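Local atomic coordinates of putative sugar isomerase (Parabacteroides distasonis, PDB entry 3LMZ), a protein that is probably a sugar isomerase or epimerase of the xylose isomerase-like TIM-barrel family, with its substrate not established. Residues 214-217 and 218-222; 245-248 and 249-253. One frame throughout, in Å; residues are numbered along the deposited sequence.

Contact 1. Residues 214-217 and 218-222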
ATOM      1  N   ALA A 214       2.608  12.188 -12.629  1.00 16.21           N
ATOM      2  CA  ALA A 214       3.418  13.145 -13.340  1.00 12.94           C
ATOM      3  C   ALA A 214       4.919  12.954 -13.076  1.00 13.66           C
ATOM      4  O   ALA A 214       5.750  13.093 -13.997  1.00 14.78           O
ATOM      5  CB  ALA A 214       2.955  14.590 -13.029  1.00 14.55           C
ATOM      6  N   LEU A 215       5.230  12.644 -11.828  1.00 15.92           N
ATOM      7  CA  LEU A 215       6.595  12.402 -11.403  1.00 14.05           C
ATOM      8  C   LEU A 215       7.148  11.172 -12.159  1.00 13.71           C
ATOM      9  O   LEU A 215       8.241  11.202 -12.736  1.00 14.52           O
ATOM     10  CB  LEU A 215       6.640  12.263  -9.875  1.00 13.23           C
ATOM     11  CG  LEU A 215       8.007  12.127  -9.257  1.00 14.24           C
ATOM     12  CD1 LEU A 215       8.823  13.474  -9.382  1.00 18.80           C
ATOM     13  CD2 LEU A 215       7.997  11.608  -7.778  1.00 19.12           C
ATOM     14  N   ILE A 216       6.365  10.115 -12.194  1.00 14.95           N
ATOM     15  CA  ILE A 216       6.786   8.895 -12.887  1.00 13.13           C
ATOM     16  C   ILE A 216       6.985   9.122 -14.392  1.00 14.07           C
ATOM     17  O   ILE A 216       7.994   8.711 -14.963  1.00 16.94           O
ATOM     18  CB  ILE A 216       5.752   7.811 -12.670  1.00 16.20           C
ATOM     19  CG1 ILE A 216       5.858   7.321 -11.223  1.00 22.67           C
ATOM     20  CG2 ILE A 216       5.844   6.691 -13.738  1.00 16.74           C
ATOM     21  CD1 ILE A 216       6.947   6.417 -10.951  1.00 35.38           C
ATOM     22  N   ARG A 217       6.066   9.849 -15.032  1.00 14.53           N
ATOM     23  CA  ARG A 217       6.237  10.145 -16.428  1.00 14.02           C
ATOM     24  C   ARG A 217       7.481  10.989 -16.662  1.00 15.86           C
ATOM     25  O   ARG A 217       8.200  10.793 -17.646  1.00 15.39           O
ATOM     26  CB  ARG A 217       5.001  10.858 -16.990  1.00 15.43           C
ATOM     27  CG  ARG A 217       3.798   9.991 -17.170  1.00 16.55           C
ATOM     28  CD  ARG A 217       2.650  10.779 -17.829  1.00 16.27           C
ATOM     29  NE  ARG A 217       1.398  10.172 -17.419  1.00 35.81           N
ATOM     30  CZ  ARG A 217       0.572  10.668 -16.494  1.00 32.75           C
ATOM     31  NH1 ARG A 217       0.776  11.865 -15.916  1.00 30.51           N
ATOM     32  NH2 ARG A 217      -0.523   9.986 -16.211  1.00 41.45           N
HETATM   33  N   MSE A 218       7.737  11.942 -15.770  1.00 14.57           N
HETATM   34  CA  MSE A 218       8.888  12.807 -15.927  1.00 13.40           C
HETATM   35  C   MSE A 218      10.208  12.073 -15.741  1.00 13.64           C
HETATM   36  O   MSE A 218      11.221  12.363 -16.414  1.00 15.25           O
HETATM   37  CB  MSE A 218       8.820  14.037 -14.993  1.00 12.11           C
HETATM   38  CG  MSE A 218       9.915  15.059 -15.274  1.00 14.12           C
HETATM   39 SE   MSE A 218       9.992  15.725 -17.080  0.75 17.87          SE
HETATM   40  CE  MSE A 218       8.305  16.680 -17.127  1.00 19.59           C
HETATM   41  N   MSE A 219      10.218  11.118 -14.839  1.00 13.51           N
HETATM   42  CA  MSE A 219      11.440  10.328 -14.630  1.00 13.96           C
HETATM   43  C   MSE A 219      11.785   9.509 -15.857  1.00 15.16           C
HETATM   44  O   MSE A 219      12.952   9.325 -16.177  1.00 14.01           O
HETATM   45  CB  MSE A 219      11.377   9.452 -13.373  1.00 13.40           C
HETATM   46  CG  MSE A 219      11.368  10.251 -12.060  1.00 11.18           C
HETATM   47 SE   MSE A 219      11.483   9.175 -10.460  0.75 15.78          SE
HETATM   48  CE  MSE A 219       9.668   8.510 -10.546  1.00 17.27           C
ATOM     49  N   ARG A 220      10.737   9.012 -16.510  1.00 14.64           N
ATOM     50  CA  ARG A 220      10.927   8.332 -17.800  1.00 12.58           C
ATOM     51  C   ARG A 220      11.439   9.331 -18.847  1.00 16.54           C
ATOM     52  O   ARG A 220      12.379   9.051 -19.575  1.00 17.90           O
ATOM     53  CB  ARG A 220       9.633   7.693 -18.260  1.00 14.90           C
ATOM     54  CG  ARG A 220       9.165   6.530 -17.447  1.00 14.30           C
ATOM     55  CD  ARG A 220       7.770   6.104 -17.855  1.00 16.92           C
ATOM     56  NE  ARG A 220       7.222   5.158 -16.887  1.00 16.18           N
ATOM     57  CZ  ARG A 220       5.944   4.863 -16.824  1.00 17.15           C
ATOM     58  NH1 ARG A 220       5.114   5.427 -17.702  1.00 21.43           N
ATOM     59  NH2 ARG A 220       5.504   3.996 -15.901  1.00 16.81           N
ATOM     60  N   GLU A 221      10.846  10.522 -18.884  1.00 14.92           N
ATOM     61  CA  GLU A 221      11.195  11.519 -19.897  1.00 16.07           C
ATOM     62  C   GLU A 221      12.659  11.975 -19.771  1.00 15.13           C
ATOM     63  O   GLU A 221      13.319  12.174 -20.833  1.00 17.82           O
ATOM     64  CB  GLU A 221      10.204  12.696 -19.848  1.00 20.25           C
ATOM     65  CG  GLU A 221      10.629  13.908 -20.635  1.00 18.04           C
ATOM     66  CD  GLU A 221       9.644  15.076 -20.530  1.00 19.57           C
ATOM     67  OE1 GLU A 221       8.429  14.834 -20.349  1.00 19.86           O
ATOM     68  OE2 GLU A 221      10.106  16.245 -20.635  1.00 24.51           O
ATOM     69  N   VAL A 222      13.163  12.154 -18.540  1.00 14.36           N
ATOM     70  CA  VAL A 222      14.554  12.603 -18.351  1.00 14.82           C
ATOM     71  C   VAL A 222      15.505  11.452 -18.100  1.00 17.29           C
ATOM     72  O   VAL A 222      16.706  11.677 -17.902  1.00 17.68           O
ATOM     73  CB  VAL A 222      14.665  13.609 -17.162  1.00 15.05           C
ATOM     74  CG1 VAL A 222      13.741  14.838 -17.372  1.00 15.85           C
ATOM     75  CG2 VAL A 222      14.400  12.919 -15.851  1.00 15.61           C
TER
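Ile216 meets Met219 and Arg220 one turn further along the same helix. The apolar part comes first. Met219 is a selenomethionine. Its chain is extended to SE and then bends at the last torsion (chi3 -74°), which brings CE back toward Leu215 and Ile216. CE lies 3.5 Å from Ile216 CD1, a tight carbon pair. CE also reaches Leu215 CG at a looser 4.2 Å. Phe18, Leu178 and Met188 also touch Met219, which is buried.

The second kind of contact is a methyl against the face of a charged group. Ile216 CG2 sits against one face of the Arg220 guanidinium, offset toward its rim, 3.5 Å from Arg220 NH2. The Arg220 chain is extended from CG to NE, and its CG and CD run past Ile216 O. Polar partners outside hold the group in place: NE bonds to Asn16 OD1 and NH1 to Thr257 O.

The backbone supplies four i to i+4 hydrogen bonds. Met218 N to Ala214 O and Met219 N to Leu215 O are each 2.9 Å. Arg220 N to Ile216 O is longer at 3.2 Å, and Glu221 N to Arg217 O follows.

This is the regular alpha-helical pattern through most of helix 212-221, one of the outer helices of a TIM barrel.

Contact 2. Residues 245-248 and 249-253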
ATOM      1  N   GLU A 245       1.344   1.081   3.115  1.00 11.62           N
ATOM      2  CA  GLU A 245       0.338   1.674   2.237  1.00 10.88           C
ATOM      3  C   GLU A 245       0.994   2.571   1.201  1.00 12.08           C
ATOM      4  O   GLU A 245       0.656   2.546   0.022  1.00 13.09           O
ATOM      5  CB  GLU A 245      -0.666   2.523   3.029  1.00 13.15           C
ATOM      6  CG  GLU A 245      -1.739   3.184   2.157  1.00 13.83           C
ATOM      7  CD  GLU A 245      -2.766   4.017   2.921  1.00 14.35           C
ATOM      8  OE1 GLU A 245      -2.878   3.801   4.169  1.00 15.53           O
ATOM      9  OE2 GLU A 245      -3.464   4.798   2.240  1.00 13.99           O
ATOM     10  N   SER A 246       1.983   3.378   1.622  1.00 12.51           N
ATOM     11  CA  SER A 246       2.628   4.288   0.708  1.00 11.36           C
ATOM     12  C   SER A 246       3.365   3.520  -0.405  1.00 10.66           C
ATOM     13  O   SER A 246       3.347   3.936  -1.592  1.00 13.18           O
ATOM     14  CB  SER A 246       3.649   5.124   1.458  1.00 11.14           C
ATOM     15  OG  SER A 246       3.103   6.020   2.403  1.00 13.26           O
ATOM     16  N   ILE A 247       4.032   2.418  -0.060  1.00 11.82           N
ATOM     17  CA  ILE A 247       4.738   1.579  -1.001  1.00 13.13           C
ATOM     18  C   ILE A 247       3.748   0.947  -1.986  1.00 12.51           C
ATOM     19  O   ILE A 247       3.993   0.890  -3.215  1.00 13.88           O
ATOM     20  CB  ILE A 247       5.641   0.548  -0.258  1.00 12.92           C
ATOM     21  CG1 ILE A 247       6.829   1.250   0.415  1.00 12.67           C
ATOM     22  CG2 ILE A 247       6.041  -0.569  -1.219  1.00 13.28           C
ATOM     23  CD1 ILE A 247       7.787   2.020  -0.498  1.00 17.04           C
ATOM     24  N   GLY A 248       2.642   0.432  -1.483  1.00 12.64           N
ATOM     25  CA  GLY A 248       1.633  -0.110  -2.382  1.00 12.14           C
ATOM     26  C   GLY A 248       1.098   0.870  -3.388  1.00 12.92           C
ATOM     27  O   GLY A 248       0.977   0.574  -4.536  1.00 12.80           O
ATOM     28  N   TYR A 249       0.768   2.073  -2.916  1.00 11.39           N
ATOM     29  CA  TYR A 249       0.252   3.103  -3.778  1.00 11.93           C
ATOM     30  C   TYR A 249       1.330   3.422  -4.843  1.00 11.23           C
ATOM     31  O   TYR A 249       1.096   3.505  -6.046  1.00 13.00           O
ATOM     32  CB  TYR A 249      -0.172   4.328  -3.024  1.00 11.08           C
ATOM     33  CG  TYR A 249      -1.120   5.252  -3.777  1.00 12.45           C
ATOM     34  CD1 TYR A 249      -0.657   6.097  -4.741  1.00 11.09           C
ATOM     35  CD2 TYR A 249      -2.498   5.236  -3.509  1.00 14.51           C
ATOM     36  CE1 TYR A 249      -1.563   6.907  -5.487  1.00 12.89           C
ATOM     37  CE2 TYR A 249      -3.369   6.022  -4.210  1.00 13.53           C
ATOM     38  CZ  TYR A 249      -2.907   6.846  -5.201  1.00 13.68           C
ATOM     39  OH  TYR A 249      -3.797   7.614  -5.907  1.00 15.42           O
ATOM     40  N   PHE A 250       2.577   3.629  -4.433  1.00 11.18           N
ATOM     41  CA  PHE A 250       3.648   4.010  -5.340  1.00 11.91           C
ATOM     42  C   PHE A 250       3.944   2.888  -6.328  1.00 12.31           C
ATOM     43  O   PHE A 250       4.256   3.142  -7.521  1.00 12.62           O
ATOM     44  CB  PHE A 250       4.919   4.357  -4.552  1.00 12.13           C
ATOM     45  CG  PHE A 250       6.023   4.933  -5.403  1.00 12.64           C
ATOM     46  CD1 PHE A 250       6.021   6.259  -5.740  1.00 15.06           C
ATOM     47  CD2 PHE A 250       7.016   4.120  -5.891  1.00 13.35           C
ATOM     48  CE1 PHE A 250       7.037   6.800  -6.543  1.00 16.50           C
ATOM     49  CE2 PHE A 250       8.014   4.648  -6.714  1.00 14.37           C
ATOM     50  CZ  PHE A 250       8.002   5.968  -7.040  1.00 13.77           C
ATOM     51  N   LYS A 251       3.906   1.620  -5.888  1.00 12.61           N
ATOM     52  CA  LYS A 251       4.123   0.512  -6.823  1.00 13.90           C
ATOM     53  C   LYS A 251       3.058   0.554  -7.949  1.00 13.52           C
ATOM     54  O   LYS A 251       3.348   0.385  -9.130  1.00 13.56           O
ATOM     55  CB  LYS A 251       4.070  -0.842  -6.129  1.00 14.37           C
ATOM     56  CG  LYS A 251       5.313  -1.203  -5.320  1.00 17.37           C
ATOM     57  CD  LYS A 251       5.102  -2.551  -4.603  1.00 17.93           C
ATOM     58  CE  LYS A 251       6.315  -3.021  -3.840  1.00 18.25           C
ATOM     59  NZ  LYS A 251       6.089  -4.391  -3.211  1.00 14.21           N
ATOM     60  N   ALA A 252       1.805   0.769  -7.544  1.00 12.28           N
ATOM     61  CA  ALA A 252       0.742   0.846  -8.520  1.00 12.54           C
ATOM     62  C   ALA A 252       0.925   1.977  -9.488  1.00 13.89           C
ATOM     63  O   ALA A 252       0.766   1.777 -10.681  1.00 14.73           O
ATOM     64  CB  ALA A 252      -0.639   0.934  -7.857  1.00 13.62           C
ATOM     65  N   VAL A 253       1.237   3.176  -8.992  1.00 13.11           N
ATOM     66  CA  VAL A 253       1.510   4.298  -9.909  1.00 16.13           C
ATOM     67  C   VAL A 253       2.647   3.943 -10.887  1.00 14.22           C
ATOM     68  O   VAL A 253       2.546   4.196 -12.086  1.00 13.64           O
ATOM     69  CB  VAL A 253       1.800   5.615  -9.189  1.00 17.11           C
ATOM     70  CG1 VAL A 253       2.095   6.740 -10.220  1.00 19.60           C
ATOM     71  CG2 VAL A 253       0.648   6.001  -8.322  1.00 18.02           C
TER
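Glu245 accepts the first hydrogen bond, from Tyr249 N to Glu245 O at 3.0 Å. It starts an i to i+4 ladder in helix 240-256, the last helix of the TIM barrel. The bond is nearly straight, with an angle of 167° at the hydrogen. The Glu245 carboxylate turns to other partners: OE1 forms a salt bridge with Arg207, and OE2 one with Lys251 of the second subunit.

Ser246 O takes Phe250 N at 3.0 Å, and Phe250 CB packs beside the same carbonyl oxygen. Ser246 OG bonds back to Gly242 O and also to Ile205 N.

Ile247 gives the main side-chain contact. Its O accepts Lys251 N at 2.8 Å. Lys251 CG lies 3.2 Å from Ile247 O, because chi1 (-76°) sets CG beside its own backbone N. The chain then runs fully extended, and its aliphatic part passes the CG2 branch of Ile247. Lys251 NZ goes beyond this methyl to Leu42 O and to Glu245 of the second subunit.

Gly248 O accepts Ala252 N at 3.1 Å. Ala252 packs on Ala252 of the second subunit, and Tyr249 OH bonds to Asp255 of that subunit, so this helix face forms part of the dimer interface. Across the helix turn, the closest side-chain pair is Ile247 CG2 and Lys251 CE, 3.6 Å apart.

Overall arrangement
Contacts 1 and 2 lie on two outer helices of the barrel, 212-221 and 240-256. Strand 227-230 lies between them in the chain, giving a helix-strand-helix order. Their centres are about 16 Å apart, and each is about 17 Å from the centre of the chain. The helices meet partly through Ile216: its CG1 is 3.9 Å from Val253 CG1, and its CD1 is 4.1 Å from Phe250 CZ. Ile216 thus serves contact 1 and also packs on 249-253. The two differ in surroundings. Residues 214-222 touch only their own chain within the assembly, whereas 245-253 also face the second subunit.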